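Fatty acid-binding protein 2 (Manduca sexta, PDB 1MDC) binds fatty acids one to one, holding the hydrophobic ligand inside its beta-barrel, and is linked to their transport in the cytoplasm. Local coordinates at residues E14-D17 against G18-K21; L25-D28 against K29-A32. All coordinates share one frame; numbering follows the deposited sequence.

Interaction 1 of 2, residues E14-D17 against G18-K21; sequences ENFD and GFLK
The ring of F16 carries the methyl CD1 of L20 over one face in a CH-pi contact, the carbon 4.0 Å from the ring centroid and 18° off the ring normal. That methyl is displaced toward the CE2 side of the rim, and CE2 of F16 lies 3.8 Å from CD1 of L20. The ring of F19 meets the same phenylalanine from another quarter: its CD2 comes to 4.0 Å from CE1 of F16, at an oblique approach. CG of F16 stands anti to the backbone N (chi1 -169°), which turns the ring outward from the helix, within reach of the side chains three and four positions later.

D17 and K21 pair on a different flank of the helix. The lysine chain, extended beyond CG, reaches back beside the preceding turn, passing CG of K21 3.4 Å from the backbone O of D17, and brings NZ of K21 to 2.6 Å from OD2 of D17, a salt bridge in which the oxygen is met nearly along its C-O axis. An alanine in place of D17 would remove the carboxylate and would probably leave the K21 ammonium without this mate and its end free to swing. Beneath the side chains the i to i+4 backbone bonds of a helix's first turn run from F19, L20 and K21 back to N15, F16 and D17; L20 N to F16 O is 3.0 Å.

F16 also makes a cation-pi contact with R128, one of the hexadecanoate-binding residues. F19 turns to W122 and A126 of strand 122-131 and to I117 of strand 112-119, and touches the bound palmitic acid, whereas L20 packs against I30, L33 and V34 of helix 27-35.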
ATOM      1  N   GLU A  14       3.398 -11.432   6.001  1.00  9.71           N
ATOM      2  CA  GLU A  14       4.189 -12.579   5.614  1.00 13.24           C
ATOM      3  C   GLU A  14       4.960 -12.277   4.352  1.00 13.68           C
ATOM      4  O   GLU A  14       4.400 -11.656   3.462  1.00  8.93           O
ATOM      5  CB  GLU A  14       3.207 -13.743   5.261  1.00 11.24           C
ATOM      6  CG  GLU A  14       2.325 -14.053   6.427  1.00 20.43           C
ATOM      7  CD  GLU A  14       1.291 -15.077   6.129  1.00 25.49           C
ATOM      8  OE1 GLU A  14       0.428 -14.724   5.220  1.00 17.17           O
ATOM      9  OE2 GLU A  14       1.274 -16.118   6.685  1.00 47.72           O
ATOM     10  N   ASN A  15       6.227 -12.722   4.283  1.00 11.32           N
ATOM     11  CA  ASN A  15       7.079 -12.522   3.110  1.00  6.33           C
ATOM     12  C   ASN A  15       7.304 -11.078   2.722  1.00  4.67           C
ATOM     13  O   ASN A  15       7.690 -10.800   1.588  1.00  9.56           O
ATOM     14  CB  ASN A  15       6.554 -13.337   1.880  1.00  9.33           C
ATOM     15  CG  ASN A  15       6.548 -14.834   2.157  1.00 23.28           C
ATOM     16  OD1 ASN A  15       7.284 -15.329   3.027  1.00 18.44           O
ATOM     17  ND2 ASN A  15       5.714 -15.566   1.440  1.00 13.30           N
ATOM     18  N   PHE A  16       7.071 -10.156   3.653  1.00 10.12           N
ATOM     19  CA  PHE A  16       7.266  -8.755   3.336  1.00  9.17           C
ATOM     20  C   PHE A  16       8.746  -8.427   3.150  1.00  7.84           C
ATOM     21  O   PHE A  16       9.133  -7.650   2.304  1.00 10.69           O
ATOM     22  CB  PHE A  16       6.519  -7.845   4.322  1.00 10.82           C
ATOM     23  CG  PHE A  16       6.421  -6.357   3.978  1.00 12.63           C
ATOM     24  CD1 PHE A  16       5.963  -5.937   2.740  1.00 11.04           C
ATOM     25  CD2 PHE A  16       6.770  -5.399   4.944  1.00 11.50           C
ATOM     26  CE1 PHE A  16       5.845  -4.566   2.452  1.00 12.36           C
ATOM     27  CE2 PHE A  16       6.681  -4.031   4.666  1.00 10.90           C
ATOM     28  CZ  PHE A  16       6.218  -3.631   3.415  1.00  9.52           C
ATOM     29  N   ASP A  17       9.596  -9.028   3.938  1.00  8.59           N
ATOM     30  CA  ASP A  17      11.013  -8.745   3.775  1.00 14.19           C
ATOM     31  C   ASP A  17      11.503  -9.166   2.386  1.00  6.12           C
ATOM     32  O   ASP A  17      12.316  -8.518   1.731  1.00 13.01           O
ATOM     33  CB  ASP A  17      11.766  -9.503   4.887  1.00 17.35           C
ATOM     34  CG  ASP A  17      13.279  -9.279   4.835  1.00 41.67           C
ATOM     35  OD1 ASP A  17      13.669  -8.244   5.528  1.00 49.63           O
ATOM     36  OD2 ASP A  17      14.075  -9.987   4.237  1.00100.00           O
ATOM     37  N   GLY A  18      10.979 -10.291   1.918  1.00 10.65           N
ATOM     38  CA  GLY A  18      11.324 -10.841   0.619  1.00  9.04           C
ATOM     39  C   GLY A  18      10.925  -9.913  -0.470  1.00  9.37           C
ATOM     40  O   GLY A  18      11.663  -9.680  -1.422  1.00  8.91           O
ATOM     41  N   PHE A  19       9.734  -9.361  -0.320  1.00  8.37           N
ATOM     42  CA  PHE A  19       9.287  -8.431  -1.323  1.00  8.06           C
ATOM     43  C   PHE A  19      10.171  -7.170  -1.323  1.00  6.66           C
ATOM     44  O   PHE A  19      10.503  -6.654  -2.378  1.00  8.82           O
ATOM     45  CB  PHE A  19       7.795  -7.932  -1.045  1.00  4.21           C
ATOM     46  CG  PHE A  19       7.466  -6.674  -1.796  1.00 10.12           C
ATOM     47  CD1 PHE A  19       7.254  -6.691  -3.170  1.00 10.85           C
ATOM     48  CD2 PHE A  19       7.365  -5.471  -1.123  1.00 12.99           C
ATOM     49  CE1 PHE A  19       6.944  -5.526  -3.861  1.00 21.21           C
ATOM     50  CE2 PHE A  19       7.071  -4.277  -1.816  1.00 14.94           C
ATOM     51  CZ  PHE A  19       6.856  -4.303  -3.169  1.00 13.03           C
ATOM     52  N   LEU A  20      10.539  -6.644  -0.153  1.00  8.06           N
ATOM     53  CA  LEU A  20      11.352  -5.431  -0.126  1.00  8.49           C
ATOM     54  C   LEU A  20      12.735  -5.647  -0.719  1.00  9.66           C
ATOM     55  O   LEU A  20      13.326  -4.741  -1.316  1.00 13.95           O
ATOM     56  CB  LEU A  20      11.460  -4.929   1.273  1.00  9.59           C
ATOM     57  CG  LEU A  20      10.094  -4.475   1.822  1.00  8.74           C
ATOM     58  CD1 LEU A  20      10.220  -4.221   3.292  1.00 12.42           C
ATOM     59  CD2 LEU A  20       9.633  -3.199   1.167  1.00  8.81           C
ATOM     60  N   LYS A  21      13.256  -6.865  -0.558  1.00 10.15           N
ATOM     61  CA  LYS A  21      14.577  -7.180  -1.107  1.00  7.15           C
ATOM     62  C   LYS A  21      14.512  -7.116  -2.623  1.00 10.01           C
ATOM     63  O   LYS A  21      15.376  -6.605  -3.312  1.00 16.37           O
ATOM     64  CB  LYS A  21      15.164  -8.530  -0.659  1.00 13.50           C
ATOM     65  CG  LYS A  21      15.599  -8.505   0.813  1.00 10.95           C
ATOM     66  CD  LYS A  21      15.819  -9.930   1.307  1.00 20.33           C
ATOM     67  CE  LYS A  21      16.531 -10.056   2.616  1.00 79.18           C
ATOM     68  NZ  LYS A  21      16.114 -11.294   3.288  1.00 82.63           N
TER

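Interaction 2 of 2, residues L25-D28 against K29-A32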
ATOM      1  N   LEU A  25      15.781  -2.123  -2.045  1.00 11.40           N
ATOM      2  CA  LEU A  25      15.910  -1.054  -1.071  1.00  9.31           C
ATOM      3  C   LEU A  25      17.116  -1.297  -0.181  1.00 18.99           C
ATOM      4  O   LEU A  25      17.574  -2.429  -0.014  1.00 12.41           O
ATOM      5  CB  LEU A  25      14.709  -1.032  -0.108  1.00 10.44           C
ATOM      6  CG  LEU A  25      13.324  -0.874  -0.755  1.00 22.54           C
ATOM      7  CD1 LEU A  25      12.304  -0.507   0.289  1.00 22.52           C
ATOM      8  CD2 LEU A  25      13.253   0.178  -1.830  1.00 21.88           C
ATOM      9  N   SER A  26      17.634  -0.232   0.415  1.00 15.31           N
ATOM     10  CA  SER A  26      18.782  -0.365   1.306  1.00  9.60           C
ATOM     11  C   SER A  26      18.393  -1.109   2.595  1.00 15.88           C
ATOM     12  O   SER A  26      17.246  -1.102   2.985  1.00 10.74           O
ATOM     13  CB  SER A  26      19.374   0.976   1.628  1.00 13.30           C
ATOM     14  OG  SER A  26      18.518   1.580   2.596  1.00 24.73           O
ATOM     15  N   ASP A  27      19.344  -1.766   3.257  1.00 11.38           N
ATOM     16  CA  ASP A  27      19.074  -2.500   4.480  1.00 19.46           C
ATOM     17  C   ASP A  27      18.412  -1.652   5.568  1.00 18.37           C
ATOM     18  O   ASP A  27      17.554  -2.122   6.301  1.00 15.11           O
ATOM     19  CB  ASP A  27      20.328  -3.269   5.019  1.00 45.96           C
ATOM     20  CG  ASP A  27      20.837  -4.359   4.083  1.00 52.08           C
ATOM     21  OD1 ASP A  27      19.897  -4.727   3.229  1.00100.00           O
ATOM     22  OD2 ASP A  27      21.993  -4.846   4.101  1.00100.00           O
ATOM     23  N   ASP A  28      18.794  -0.396   5.706  1.00 12.44           N
ATOM     24  CA  ASP A  28      18.157   0.385   6.741  1.00  9.35           C
ATOM     25  C   ASP A  28      16.691   0.675   6.442  1.00 12.77           C
ATOM     26  O   ASP A  28      15.864   0.775   7.360  1.00 12.75           O
ATOM     27  CB  ASP A  28      18.773   1.762   6.838  1.00 14.11           C
ATOM     28  CG  ASP A  28      20.048   1.768   7.579  1.00 74.50           C
ATOM     29  OD1 ASP A  28      20.348   0.648   8.177  1.00 30.06           O
ATOM     30  OD2 ASP A  28      20.739   2.727   7.602  1.00 30.28           O
ATOM     31  N   LYS A  29      16.374   0.848   5.154  1.00 11.48           N
ATOM     32  CA  LYS A  29      14.994   1.130   4.780  1.00  9.87           C
ATOM     33  C   LYS A  29      14.171  -0.117   4.973  1.00 12.71           C
ATOM     34  O   LYS A  29      13.009  -0.081   5.387  1.00 13.55           O
ATOM     35  CB  LYS A  29      14.797   1.579   3.345  1.00 12.92           C
ATOM     36  CG  LYS A  29      14.923   3.079   3.251  1.00 37.36           C
ATOM     37  CD  LYS A  29      15.165   3.445   1.808  1.00 82.42           C
ATOM     38  CE  LYS A  29      14.980   4.906   1.425  1.00100.00           C
ATOM     39  NZ  LYS A  29      14.475   5.058   0.037  1.00 60.41           N
ATOM     40  N   ILE A  30      14.802  -1.239   4.663  1.00  8.66           N
ATOM     41  CA  ILE A  30      14.136  -2.497   4.816  1.00 10.91           C
ATOM     42  C   ILE A  30      13.811  -2.727   6.288  1.00 18.06           C
ATOM     43  O   ILE A  30      12.716  -3.115   6.647  1.00 11.34           O
ATOM     44  CB  ILE A  30      14.938  -3.613   4.209  1.00  9.57           C
ATOM     45  CG1 ILE A  30      14.828  -3.566   2.704  1.00 10.87           C
ATOM     46  CG2 ILE A  30      14.435  -4.928   4.750  1.00 13.51           C
ATOM     47  CD1 ILE A  30      15.651  -4.699   2.012  1.00 17.36           C
ATOM     48  N   GLN A  31      14.763  -2.475   7.169  1.00 10.09           N
ATOM     49  CA  GLN A  31      14.534  -2.658   8.595  1.00 15.63           C
ATOM     50  C   GLN A  31      13.422  -1.738   9.126  1.00 24.92           C
ATOM     51  O   GLN A  31      12.573  -2.128   9.929  1.00 15.65           O
ATOM     52  CB  GLN A  31      15.878  -2.465   9.397  1.00 25.49           C
ATOM     53  CG  GLN A  31      15.810  -2.632  10.951  1.00 59.35           C
ATOM     54  CD  GLN A  31      17.132  -2.272  11.665  1.00100.00           C
ATOM     55  OE1 GLN A  31      17.752  -1.223  11.417  1.00 42.57           O
ATOM     56  NE2 GLN A  31      17.588  -3.143  12.564  1.00 34.65           N
ATOM     57  N   ALA A  32      13.431  -0.492   8.688  1.00 13.68           N
ATOM     58  CA  ALA A  32      12.426   0.423   9.143  1.00 11.82           C
ATOM     59  C   ALA A  32      11.053  -0.018   8.654  1.00 13.21           C
ATOM     60  O   ALA A  32      10.081  -0.032   9.399  1.00 15.23           O
ATOM     61  CB  ALA A  32      12.756   1.849   8.692  1.00 16.13           C
TER
HETATM   62  O   HOH W   1      16.334   0.976   9.877  1.00 28.77           O
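With CG1 anti to its carbonyl carbon (chi1 -75°) and CD1 extended beyond it, I30 lays its longer branch back along the start of its helix, where CG1 of I30 reaches 3.8 Å from CB of L25. CD1 of I30 goes further, to 3.6 Å from the backbone O of L25, while CG1 also lies against the carbonyl of S26. In S26, chi1 of 77° sets OG between the backbone N and the carbonyl carbon, from where it faces the amide of the residue three positions on.

That amide, K29 N, gives S26 OG a weak bond of 3.4 Å at 156°, the serine N-cap of helix 27-35. A second weak bond from K29 N, strongly bent, goes to the backbone O of S26, so the amide is shared between two acceptors of the same residue. S26 O receives a straighter bond from I30 N, at 3.0 Å, which opens the regular i to i+4 series continued by Q31 N to D27 O and A32 N to D28 O. This is the second of the two short helices that cover one end of the barrel in the fatty-acid-binding protein fold.

A water ties down the exposed flank: it donates to the backbone O of D28 at 2.6 Å and to OE1 of Q31 at 3.0 Å, linking the glutamine amide to a carbonyl that already accepts from A32 N. The aliphatic part of K29 runs beside the serine hydroxyl, with CG and CD each near OG of S26, before bending at its end toward D78, a long and weak ion pair. L25 rests on L20 of helix 16-21, and I30 also meets D17 and K21 of that helix.

In the fold
Interactions 1 and 2 follow each other along the chain, one in each of two successive helices, with centres about 11 Å apart on the same side of the molecule. They join through largely apolar packing: CD2 of L20 lies 3.9 Å from CD1 of L25, CB of L20 is 3.9 Å from CG1 of I30, and CG2 of I30 sits 3.5 Å from the carboxylate OD1 of D17. L20 and I30 thus each serve both their own helix and the interface between the two. Both contacts border the ligand, since the side chains of F19 and L25 each come within about 4 Å of the bound palmitic acid; F16 is about 3 Å from R128, side chain to side chain.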